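Side-chain contact in nucleoside-diphosphate-sugar epimerase (Pseudomonas aeruginosa, PDB 2X4G), which probably acts as an NAD-dependent nucleoside-diphosphate-sugar epimerase or related enzyme of the epimerase/dehydratase family: residues 108-113 with 164-169. Residues are numbered along the deposited sequence; the frame is centred on the assembly and turned at random.
Sequences PFYAAC and EQAREQ
Tyr110 reaches across to Gln169 with its CG anti to the carbonyl carbon, beside the backbone N (chi1 -70°), while Gln169, bent at its second torsion, lays its own chain over the tyrosine ring. The evidence for a CH-pi contact is direct: Gln169 CG stands 3.7 Å from the centroid of the Tyr110 ring, 12° off the ring normal. The amide beyond it is turned almost parallel to the ring, the two planes being 15° apart, and its OE1 comes to 3.4 Å from Tyr110 CB. Gln165, by contrast, is extended and approaches at the ring edge, where its OE1 lies near the ring plane, 3.7 Å from Tyr110 CE2. A water joins the two polar ends, accepting a hydrogen bond from Tyr110 OH (2.8 Å) and donating one to Gln165 OE1 (2.8 Å). That same OE1 also hydrogen-bonds to Thr106, one turn earlier on helix 98-116. Ala166 CB sits 3.5 Å from Tyr110 OH.

The segment axes run nearly parallel, with a closest approach of 11.7 Å, a gap spanned by the tyrosine. Tyr123 and Val176, from adjacent parallel strands of the Rossmann sheet, touch both Tyr110 and Ala166 beneath the helices. The chemistry is thus divided: Gln169 CG covers the ring centre and its stacked amide lies over the CB end, whereas the hydroxyl of this buried tyrosine donates to a water that links it to Gln165.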
loop_
_atom_site.group_PDB
_atom_site.type_symbol
_atom_site.label_atom_id
_atom_site.label_comp_id
_atom_site.label_asym_id
_atom_site.label_seq_id
_atom_site.Cartn_x
_atom_site.Cartn_y
_atom_site.Cartn_z
ATOM N N PRO A 108 -1.757 -27.875 10.063
ATOM C CA PRO A 108 -2.669 -29.011 10.146
ATOM C C PRO A 108 -2.392 -30.076 9.083
ATOM O O PRO A 108 -2.583 -31.266 9.332
ATOM C CB PRO A 108 -4.054 -28.375 9.928
ATOM C CG PRO A 108 -3.889 -26.960 10.272
ATOM C CD PRO A 108 -2.489 -26.619 9.844
ATOM N N PHE A 109 -1.956 -29.644 7.910
ATOM C CA PHE A 109 -1.693 -30.555 6.811
ATOM C C PHE A 109 -0.620 -31.543 7.217
ATOM O O PHE A 109 -0.768 -32.744 7.026
ATOM C CB PHE A 109 -1.279 -29.770 5.560
ATOM C CG PHE A 109 -0.641 -30.614 4.500
ATOM C CD1 PHE A 109 -1.418 -31.395 3.661
ATOM C CD2 PHE A 109 0.735 -30.633 4.352
ATOM C CE1 PHE A 109 -0.845 -32.177 2.702
ATOM C CE2 PHE A 109 1.313 -31.406 3.395
ATOM C CZ PHE A 109 0.521 -32.186 2.562
ATOM N N TYR A 110 0.459 -31.022 7.781
ATOM C CA TYR A 110 1.551 -31.856 8.265
ATOM C C TYR A 110 1.061 -32.772 9.382
ATOM O O TYR A 110 1.361 -33.977 9.404
ATOM C CB TYR A 110 2.698 -30.990 8.765
ATOM C CG TYR A 110 3.440 -30.260 7.674
ATOM C CD1 TYR A 110 4.053 -30.947 6.649
ATOM C CD2 TYR A 110 3.537 -28.885 7.675
ATOM C CE1 TYR A 110 4.746 -30.287 5.645
ATOM C CE2 TYR A 110 4.231 -28.215 6.674
ATOM C CZ TYR A 110 4.835 -28.922 5.669
ATOM O OH TYR A 110 5.528 -28.257 4.692
ATOM N N ALA A 111 0.293 -32.197 10.298
ATOM C CA ALA A 111 -0.400 -32.990 11.301
ATOM C C ALA A 111 -1.102 -34.183 10.642
ATOM O O ALA A 111 -0.835 -35.325 11.011
ATOM C CB ALA A 111 -1.404 -32.131 12.073
ATOM N N ALA A 112 -1.963 -33.924 9.652
ATOM C CA ALA A 112 -2.768 -34.993 9.031
ATOM C C ALA A 112 -1.932 -36.012 8.272
ATOM O O ALA A 112 -2.314 -37.172 8.204
ATOM C CB ALA A 112 -3.827 -34.423 8.129
ATOM N N CYS A 113 -0.797 -35.583 7.710
ATOM C CA CYS A 113 0.102 -36.482 6.997
ATOM C C CYS A 113 0.704 -37.512 7.933
ATOM O O CYS A 113 0.917 -38.655 7.539
ATOM C CB CYS A 113 1.245 -35.709 6.320
ATOM S SG CYS A 113 0.840 -34.812 4.791
ATOM N N GLU A 164 11.607 -23.232 6.370
ATOM C CA GLU A 164 12.047 -23.759 7.662
ATOM C C GLU A 164 11.118 -24.799 8.241
ATOM O O GLU A 164 11.575 -25.787 8.804
ATOM C CB GLU A 164 12.189 -22.638 8.691
ATOM C CG GLU A 164 13.601 -22.054 8.777
ATOM C CD GLU A 164 14.614 -22.987 9.441
ATOM O OE1 GLU A 164 15.831 -22.744 9.248
ATOM O OE2 GLU A 164 14.208 -23.949 10.141
ATOM N N GLN A 165 9.819 -24.549 8.128
ATOM C CA GLN A 165 8.791 -25.453 8.638
ATOM C C GLN A 165 8.871 -26.818 7.983
ATOM O O GLN A 165 8.830 -27.843 8.671
ATOM C CB GLN A 165 7.407 -24.869 8.388
ATOM C CG GLN A 165 6.255 -25.692 8.953
ATOM C CD GLN A 165 4.895 -25.120 8.589
ATOM O OE1 GLN A 165 4.691 -24.671 7.451
ATOM N NE2 GLN A 165 3.952 -25.136 9.547
ATOM N N ALA A 166 8.977 -26.831 6.658
ATOM C CA ALA A 166 9.065 -28.088 5.912
ATOM C C ALA A 166 10.317 -28.891 6.308
ATOM O O ALA A 166 10.230 -30.087 6.617
ATOM C CB ALA A 166 9.022 -27.828 4.400
ATOM N N ARG A 167 11.472 -28.234 6.330
ATOM C CA ARG A 167 12.709 -28.908 6.737
ATOM C C ARG A 167 12.581 -29.462 8.160
ATOM O O ARG A 167 13.104 -30.537 8.465
ATOM C CB ARG A 167 13.908 -27.955 6.655
ATOM C CG ARG A 167 14.165 -27.388 5.262
ATOM C CD ARG A 167 15.589 -26.918 5.065
ATOM N NE ARG A 167 16.046 -26.029 6.137
ATOM C CZ ARG A 167 15.699 -24.745 6.278
ATOM N NH1 ARG A 167 14.866 -24.154 5.420
ATOM N NH2 ARG A 167 16.188 -24.033 7.286
ATOM N N GLU A 168 11.885 -28.710 9.013
ATOM C CA GLU A 168 11.646 -29.049 10.414
ATOM C C GLU A 168 10.813 -30.324 10.532
ATOM O O GLU A 168 11.081 -31.159 11.383
ATOM C CB GLU A 168 10.981 -27.836 11.081
ATOM C CG GLU A 168 10.469 -27.938 12.525
ATOM C CD GLU A 168 9.472 -26.779 12.851
ATOM O OE1 GLU A 168 8.236 -26.971 12.685
ATOM O OE2 GLU A 168 9.925 -25.661 13.220
ATOM N N GLN A 169 9.834 -30.496 9.655
ATOM C CA GLN A 169 9.072 -31.743 9.608
ATOM C C GLN A 169 9.945 -32.922 9.130
ATOM O O GLN A 169 9.821 -34.039 9.628
ATOM C CB GLN A 169 7.860 -31.604 8.679
ATOM C CG GLN A 169 6.897 -30.457 9.002
ATOM C CD GLN A 169 6.079 -30.684 10.266
ATOM O OE1 GLN A 169 5.535 -31.763 10.486
ATOM N NE2 GLN A 169 5.979 -29.654 11.093
HETATM O O HOH W 1 6.097 -25.593 5.209
#